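Local structure of periplasmic binding protein/LacI transcriptional regulator (3BRS) at residues Y6-I11 against K256-L261; V136-K141 against I167-S172; S172-A177 against N198-T203. The protein probably binds a sugar outside the cell membrane and delivers it to a transporter, as other periplasmic sugar-binding proteins do. All blocks are in the same frame, centred on the assembly; numbering follows the deposited sequence.

Interaction 1: residues Y6-I11 against K256-L261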
# COMPACT_ATOMS: atom_id res chain seq x y z
N TYR A 6 27.91 4.81 -3.46
CA TYR A 6 26.72 4.58 -4.27
C TYR A 6 25.67 5.65 -4.06
O TYR A 6 25.43 6.06 -2.91
CB TYR A 6 26.19 3.21 -3.92
CG TYR A 6 27.08 2.07 -4.45
CD1 TYR A 6 27.63 1.14 -3.57
CD2 TYR A 6 27.35 1.93 -5.83
CE1 TYR A 6 28.45 0.09 -4.03
CE2 TYR A 6 28.18 0.87 -6.31
CZ TYR A 6 28.70 -0.04 -5.39
OH TYR A 6 29.48 -1.10 -5.83
N TYR A 7 25.08 6.12 -5.18
CA TYR A 7 24.01 7.13 -5.17
C TYR A 7 22.65 6.47 -5.60
O TYR A 7 22.51 5.99 -6.73
CB TYR A 7 24.42 8.36 -6.01
CG TYR A 7 23.44 9.49 -6.19
CD1 TYR A 7 23.42 10.22 -7.45
CD2 TYR A 7 22.53 9.86 -5.15
CE1 TYR A 7 22.50 11.23 -7.69
CE2 TYR A 7 21.58 10.91 -5.36
CZ TYR A 7 21.58 11.59 -6.65
OH TYR A 7 20.70 12.63 -6.89
N MET A 8 21.70 6.46 -4.67
CA MET A 8 20.37 5.82 -4.82
C MET A 8 19.27 6.87 -4.63
O MET A 8 19.37 7.75 -3.81
CB MET A 8 20.15 4.72 -3.78
CG MET A 8 21.18 3.54 -3.78
SD MET A 8 20.51 1.97 -3.07
CE MET A 8 22.01 1.02 -3.23
N ILE A 9 18.23 6.83 -5.45
CA ILE A 9 17.14 7.83 -5.22
C ILE A 9 15.89 7.04 -4.97
O ILE A 9 15.54 6.19 -5.79
CB ILE A 9 16.98 8.76 -6.45
CG1 ILE A 9 18.19 9.70 -6.57
CG2 ILE A 9 15.60 9.58 -6.35
CD1 ILE A 9 18.15 10.56 -7.99
N CYS A 10 15.24 7.30 -3.83
CA CYS A 10 13.98 6.61 -3.49
C CYS A 10 12.76 7.44 -3.90
O CYS A 10 12.72 8.67 -3.60
CB CYS A 10 13.94 6.33 -1.96
SG CYS A 10 12.38 5.49 -1.61
N ILE A 11 11.77 6.84 -4.57
CA ILE A 11 10.61 7.60 -5.06
C ILE A 11 9.40 6.94 -4.54
O ILE A 11 8.87 6.05 -5.18
CB ILE A 11 10.52 7.72 -6.60
CG1 ILE A 11 11.87 8.18 -7.20
CG2 ILE A 11 9.30 8.55 -7.06
CD1 ILE A 11 11.86 8.26 -8.77
N LYS A 256 19.55 -4.78 -0.87
CA LYS A 256 19.60 -5.74 -1.94
C LYS A 256 19.84 -5.04 -3.28
O LYS A 256 20.22 -5.68 -4.25
CB LYS A 256 18.28 -6.52 -2.08
CG LYS A 256 17.89 -7.41 -0.87
CD LYS A 256 18.90 -8.51 -0.63
CE LYS A 256 18.34 -9.59 0.33
NZ LYS A 256 18.76 -9.35 1.74
N ALA A 257 19.62 -3.74 -3.33
CA ALA A 257 20.08 -2.90 -4.48
C ALA A 257 21.59 -3.02 -4.53
O ALA A 257 22.21 -2.92 -5.61
CB ALA A 257 19.73 -1.45 -4.26
N LEU A 258 22.16 -3.27 -3.35
CA LEU A 258 23.58 -3.45 -3.21
C LEU A 258 24.08 -4.72 -3.91
O LEU A 258 25.11 -4.72 -4.55
CB LEU A 258 23.96 -3.44 -1.74
CG LEU A 258 24.29 -2.09 -1.09
CD1 LEU A 258 25.16 -2.34 0.18
CD2 LEU A 258 25.02 -1.20 -2.10
N LYS A 259 23.30 -5.79 -3.83
CA LYS A 259 23.67 -7.02 -4.47
C LYS A 259 23.74 -6.81 -5.95
O LYS A 259 24.74 -7.17 -6.56
CB LYS A 259 22.72 -8.13 -4.09
CG LYS A 259 22.74 -8.32 -2.60
CD LYS A 259 22.78 -9.74 -2.23
CE LYS A 259 23.29 -9.90 -0.82
NZ LYS A 259 24.24 -11.04 -0.85
N LEU A 260 22.75 -6.13 -6.51
CA LEU A 260 22.73 -5.94 -7.96
C LEU A 260 23.95 -5.20 -8.46
O LEU A 260 24.50 -5.53 -9.50
CB LEU A 260 21.52 -5.12 -8.39
CG LEU A 260 20.15 -5.55 -7.95
CD1 LEU A 260 19.14 -4.44 -8.28
CD2 LEU A 260 19.80 -6.89 -8.66
N LEU A 261 24.31 -4.13 -7.76
CA LEU A 261 25.46 -3.32 -8.14
C LEU A 261 26.76 -4.10 -7.97
O LEU A 261 27.70 -3.85 -8.71
CB LEU A 261 25.51 -2.10 -7.24
CG LEU A 261 25.15 -0.66 -7.59
CD1 LEU A 261 24.27 -0.31 -8.82
CD2 LEU A 261 24.54 -0.25 -6.35
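The ring of Tyr-6 has Leu-261 over one face. Leu-261 CD2 lies 3.9 Å from the ring centroid, 21° off the normal, which makes a CH-pi contact. This methyl is offset toward the rim and lies above Tyr-6 CD2. Leu-258 CD2 comes to the same ring obliquely, 3.8 Å from Tyr-6 CD1. The contact packs a helix against a strand in the parallel sheet of a periplasmic binding protein fold. Strand 7-11 and the helical segment 256-261 run at 136° to each other, their axes 11.1 Å apart at closest approach.

No hydrogen bond crosses between the two segments; the contact is apolar. Met-8 reaches in from the strand. Its CG is anti to the carbonyl carbon (chi1 -59°), and the chain beyond is extended, which carries the methyl to the helix. There it meets Leu-258 at about a right angle. Val-68 of strand 68-71 touches Met-8, Ala-257 and Leu-261, so the neighbouring strand lines the same apolar layer. Lys-39 and Glu-41 of the other neighbouring strand bond the backbone of Met-8. The methyl Met-8 CE ends 3.5 Å from Ala-257 CB, with Leu-258 CD2 at 3.9 Å.

Interaction 2: residues V136-K141 against I167-S172; sequences VISFVK and IYYCDS
Val-136, Ile-137 and Ser-138 pair with Ile-167, Tyr-168 and Tyr-169 as parallel strands through backbone hydrogen bonds. Tyr-168 N gives a nearly straight bond to Val-136 O (2.7 Å, 179°). Ser-138 N returns one to Tyr-168 O at 2.7 Å. Past the strands the ladder becomes less regular. Cys-170 N bonds Ser-138 O, and Asp-171 N bonds Phe-139 O with the donor 56° out of the carbonyl plane. The segments belong to a beta-alpha-beta unit, with helix 144-157 between the strands.

Apolar contacts lie on both faces of the sheet. Val-136 and Ile-167 lie side by side on one face, with Val-136 CB 3.8 Å from Ile-167 CG2. On the other, Ile-137 CD1 packs on Tyr-168 CB.

Lys-141 lies over one face of the Tyr-169 ring. The lysine CG is anti to its N (chi1 179°), and the chain runs extended across that face as far as CE. Lys-141 CD stands 3.9 Å from the Tyr-169 centroid in a CH-pi contact. Ser-138 CB approaches this ring obliquely, and Phe-139 O lies at its edge.

Polar links finish the contact. Lys-141 NZ makes a weak bond to Tyr-169 OH, 3.4 Å long; that hydroxyl also bonds Glu-150 of helix 144-157. A water accepts from Lys-141 N and donates to Asp-171 OD1 at 2.6 Å. Asp-171 OD2 forms a salt bridge with Lys-176, and Ser-172 OG bonds Glu-48.

The chemistry implies two kinds of hold. Backbone bonds fix the strand pairing. The water joins the two loops past the strand ends, and the Asp-171 salt bridge ties the second loop to helix 174-187. Lys-176 would probably help stabilise Asp-171 as the anion.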
# COMPACT_ATOMS: atom_id res chain seq x y z
N VAL A 136 -16.90 -1.43 1.31
CA VAL A 136 -15.44 -1.26 1.19
C VAL A 136 -14.97 0.15 0.83
O VAL A 136 -15.45 0.79 -0.12
CB VAL A 136 -14.87 -2.18 0.11
CG1 VAL A 136 -13.34 -2.22 0.07
CG2 VAL A 136 -15.43 -3.58 0.25
N ILE A 137 -14.00 0.61 1.60
CA ILE A 137 -13.27 1.83 1.24
C ILE A 137 -11.86 1.41 0.78
O ILE A 137 -10.96 0.90 1.61
CB ILE A 137 -13.14 2.86 2.38
CG1 ILE A 137 -14.48 3.25 3.00
CG2 ILE A 137 -12.43 4.17 1.79
CD1 ILE A 137 -15.59 3.67 1.90
N SER A 138 -11.68 1.61 -0.52
CA SER A 138 -10.38 1.48 -1.16
C SER A 138 -9.72 2.84 -1.31
O SER A 138 -10.26 3.89 -0.91
CB SER A 138 -10.47 0.76 -2.48
OG SER A 138 -9.17 0.29 -2.82
N PHE A 139 -8.51 2.79 -1.85
CA PHE A 139 -7.69 3.94 -2.01
C PHE A 139 -7.52 4.27 -3.53
O PHE A 139 -8.44 4.83 -4.16
CB PHE A 139 -6.37 3.81 -1.23
CG PHE A 139 -5.56 2.52 -1.43
CD1 PHE A 139 -6.01 1.29 -0.89
CD2 PHE A 139 -4.27 2.57 -1.94
CE1 PHE A 139 -5.25 0.06 -0.99
CE2 PHE A 139 -3.46 1.40 -2.04
CZ PHE A 139 -3.94 0.10 -1.53
N VAL A 140 -6.41 3.85 -4.16
CA VAL A 140 -6.13 4.37 -5.55
C VAL A 140 -6.35 3.22 -6.42
O VAL A 140 -5.55 2.32 -6.41
CB VAL A 140 -4.69 4.96 -5.81
CG1 VAL A 140 -4.53 5.41 -7.36
CG2 VAL A 140 -4.52 6.16 -4.98
N LYS A 141 -7.48 3.23 -7.13
CA LYS A 141 -7.99 2.07 -7.86
C LYS A 141 -6.97 1.43 -8.80
O LYS A 141 -6.96 0.20 -9.02
CB LYS A 141 -9.22 2.48 -8.72
CG LYS A 141 -9.78 1.30 -9.53
CD LYS A 141 -11.17 1.49 -9.97
CE LYS A 141 -11.59 0.22 -10.64
NZ LYS A 141 -13.02 0.03 -10.24
N ILE A 167 -18.04 -0.58 -3.34
CA ILE A 167 -16.63 -0.21 -3.17
C ILE A 167 -16.39 1.21 -3.52
O ILE A 167 -16.62 1.62 -4.66
CB ILE A 167 -15.59 -1.09 -3.92
CG1 ILE A 167 -15.95 -2.56 -3.71
CG2 ILE A 167 -14.18 -0.78 -3.34
CD1 ILE A 167 -14.96 -3.59 -4.13
N TYR A 168 -15.94 1.96 -2.54
CA TYR A 168 -15.68 3.44 -2.72
C TYR A 168 -14.16 3.66 -2.76
O TYR A 168 -13.44 3.13 -1.88
CB TYR A 168 -16.32 4.24 -1.58
CG TYR A 168 -16.13 5.74 -1.68
CD1 TYR A 168 -15.00 6.35 -1.12
CD2 TYR A 168 -17.04 6.56 -2.37
CE1 TYR A 168 -14.76 7.72 -1.23
CE2 TYR A 168 -16.79 7.99 -2.48
CZ TYR A 168 -15.65 8.56 -1.92
OH TYR A 168 -15.37 9.98 -1.99
N TYR A 169 -13.68 4.48 -3.69
CA TYR A 169 -12.21 4.74 -3.83
C TYR A 169 -11.94 6.14 -3.33
O TYR A 169 -12.31 7.09 -3.99
CB TYR A 169 -11.76 4.54 -5.34
CG TYR A 169 -12.03 3.07 -5.82
CD1 TYR A 169 -11.04 2.06 -5.69
CD2 TYR A 169 -13.28 2.70 -6.33
CE1 TYR A 169 -11.31 0.75 -6.10
CE2 TYR A 169 -13.55 1.38 -6.74
CZ TYR A 169 -12.53 0.41 -6.61
OH TYR A 169 -12.77 -0.93 -6.98
N CYS A 170 -11.31 6.24 -2.15
CA CYS A 170 -10.90 7.47 -1.51
C CYS A 170 -9.66 8.08 -2.01
O CYS A 170 -9.31 9.24 -1.58
CB CYS A 170 -10.73 7.24 0.04
SG CYS A 170 -9.15 6.46 0.61
N ASP A 171 -8.95 7.38 -2.90
CA ASP A 171 -7.61 7.85 -3.43
C ASP A 171 -6.66 8.23 -2.32
O ASP A 171 -5.88 9.14 -2.49
CB ASP A 171 -7.77 9.09 -4.30
CG ASP A 171 -8.55 8.80 -5.59
OD1 ASP A 171 -8.02 7.96 -6.37
OD2 ASP A 171 -9.65 9.39 -5.82
N SER A 172 -6.62 7.47 -1.23
CA SER A 172 -5.66 7.78 -0.13
C SER A 172 -5.79 9.16 0.39
O SER A 172 -4.83 9.85 0.67
CB SER A 172 -4.20 7.46 -0.55
OG SER A 172 -4.16 6.08 -1.03
O HOH W 1 -8.88 5.87 -7.62

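Interaction 3: residues S172-A177 against N198-T203; sequences SNYDKA and NQYSAT
The rings of Tyr-174 and Tyr-200 meet obliquely, their centroids 4.8 Å apart and their planes at 46°. Tyr-200 CD2 sits over the centre of the Tyr-174 ring. Thr-203 CB comes to the edge of that ring, 3.7 Å from Tyr-174 CE1. The Tyr-200 ring carries Ser-172 O over one face, 3.3 Å from Tyr-200 CD2. Ala-177 CB fills in between the helices, 3.4 Å from Tyr-200 O.

The next shell sets the two helix starts. Asn-173 is an N-cap, and its OD1 accepts from Lys-176 N at 3.0 Å, in the carbonyl plane. Asn-198 caps the second helix through OD1, which takes Ser-201 N. Its CG lies between the backbone N and the carbonyl carbon (chi1 83°), bringing OD1 back over the first turn. Thr-203 OG1 bonds Gln-199 O at 2.8 Å, which holds the threonine beside Tyr-174.

Farther out, Tyr-200 OH bonds Asp-16 and Gln-199 OE1 bonds Asp-20 N. Asp-16 follows strand 7-11 and Asp-20 starts helix 20-36, so these bonds reach the other lobe. The helices leave the C-terminal ends of strands 164-169 and 191-196, which flank strand 133-138. Such helix starts, facing the other lobe, fit the cleft of a periplasmic binding protein.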
# COMPACT_ATOMS: atom_id res chain seq x y z
N SER A 172 -6.62 7.47 -1.23
CA SER A 172 -5.66 7.78 -0.13
C SER A 172 -5.79 9.16 0.39
O SER A 172 -4.83 9.85 0.67
CB SER A 172 -4.20 7.46 -0.55
OG SER A 172 -4.16 6.08 -1.03
N ASN A 173 -7.03 9.57 0.59
CA ASN A 173 -7.29 10.91 1.11
C ASN A 173 -8.22 10.73 2.33
O ASN A 173 -9.31 10.10 2.20
CB ASN A 173 -7.98 11.74 -0.00
CG ASN A 173 -8.37 13.12 0.49
OD1 ASN A 173 -9.43 13.28 1.09
ND2 ASN A 173 -7.49 14.11 0.27
N TYR A 174 -7.80 11.16 3.51
CA TYR A 174 -8.63 10.90 4.71
C TYR A 174 -10.09 11.55 4.62
O TYR A 174 -11.13 10.97 5.01
CB TYR A 174 -7.98 11.44 5.98
CG TYR A 174 -6.70 10.84 6.46
CD1 TYR A 174 -6.69 9.59 7.03
CD2 TYR A 174 -5.47 11.58 6.39
CE1 TYR A 174 -5.46 9.03 7.51
CE2 TYR A 174 -4.28 11.04 6.84
CZ TYR A 174 -4.28 9.76 7.41
OH TYR A 174 -3.10 9.23 7.81
N ASP A 175 -10.22 12.73 4.07
CA ASP A 175 -11.59 13.26 4.05
C ASP A 175 -12.49 12.59 3.05
O ASP A 175 -13.70 12.58 3.30
CB ASP A 175 -11.63 14.73 3.77
CG ASP A 175 -10.89 15.54 4.78
OD1 ASP A 175 -10.85 15.23 6.00
OD2 ASP A 175 -10.36 16.53 4.30
N LYS A 176 -11.95 12.02 1.97
CA LYS A 176 -12.77 11.25 1.06
C LYS A 176 -13.19 9.94 1.62
O LYS A 176 -14.33 9.45 1.39
CB LYS A 176 -12.11 11.02 -0.33
CG LYS A 176 -12.38 12.14 -1.33
CD LYS A 176 -11.57 11.95 -2.61
CE LYS A 176 -12.39 11.13 -3.61
NZ LYS A 176 -11.79 11.01 -5.00
N ALA A 177 -12.25 9.32 2.33
CA ALA A 177 -12.57 8.07 3.09
C ALA A 177 -13.75 8.32 3.98
O ALA A 177 -14.67 7.50 4.08
CB ALA A 177 -11.41 7.63 3.93
N ASN A 198 -6.37 0.43 3.15
CA ASN A 198 -5.10 1.01 3.59
C ASN A 198 -5.30 1.94 4.78
O ASN A 198 -6.41 2.13 5.20
CB ASN A 198 -4.36 1.66 2.41
CG ASN A 198 -4.84 3.06 2.10
OD1 ASN A 198 -6.02 3.41 2.28
ND2 ASN A 198 -3.92 3.88 1.62
N GLN A 199 -4.28 2.60 5.29
CA GLN A 199 -4.52 3.40 6.50
C GLN A 199 -5.47 4.59 6.33
O GLN A 199 -6.38 4.78 7.13
CB GLN A 199 -3.19 3.83 7.08
CG GLN A 199 -3.22 4.59 8.36
CD GLN A 199 -1.90 5.33 8.55
OE1 GLN A 199 -0.86 4.96 7.97
NE2 GLN A 199 -1.92 6.39 9.35
N TYR A 200 -5.27 5.41 5.26
CA TYR A 200 -6.19 6.49 4.89
C TYR A 200 -7.62 6.10 4.91
O TYR A 200 -8.47 6.86 5.40
CB TYR A 200 -5.84 7.07 3.49
CG TYR A 200 -4.44 7.66 3.41
CD1 TYR A 200 -3.37 6.89 2.97
CD2 TYR A 200 -4.21 8.96 3.79
CE1 TYR A 200 -2.04 7.42 2.84
CE2 TYR A 200 -2.92 9.53 3.70
CZ TYR A 200 -1.83 8.77 3.18
OH TYR A 200 -0.56 9.34 3.10
N SER A 201 -7.91 4.98 4.27
CA SER A 201 -9.24 4.43 4.08
C SER A 201 -9.77 4.05 5.39
O SER A 201 -10.89 4.37 5.70
CB SER A 201 -9.15 3.11 3.27
OG SER A 201 -9.04 3.24 1.86
N ALA A 202 -9.00 3.26 6.16
CA ALA A 202 -9.48 2.80 7.49
C ALA A 202 -9.69 3.88 8.44
O ALA A 202 -10.70 3.90 9.08
CB ALA A 202 -8.53 1.78 8.12
N THR A 203 -8.73 4.79 8.59
CA THR A 203 -8.88 5.90 9.49
C THR A 203 -10.12 6.75 9.16
O THR A 203 -10.79 7.13 10.06
CB THR A 203 -7.71 6.84 9.38
OG1 THR A 203 -6.50 6.10 9.55
CG2 THR A 203 -7.79 7.92 10.46

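In the fold
Strand 7-11, near the N terminus, lies in the parallel sheet. Interaction 1 closes the longest loop, when helix 246-262 returns to this strand after 244 residues. Interactions 2 and 3 are nested inside that loop, on the opposite side of the chain's centre, and their centres lie about 32 and 31 Å from that of interaction 1. Interaction 2 closes a short loop through helix 144-157, joining strands 133-138 and 164-169 of the second sheet. Interaction 3 follows in series, sharing Ser-172, and joins the starts of helices 174-187 and 199-211. The last two also meet where Ser-201 OG makes weak bonds to Ile-137 O and Ser-138 O.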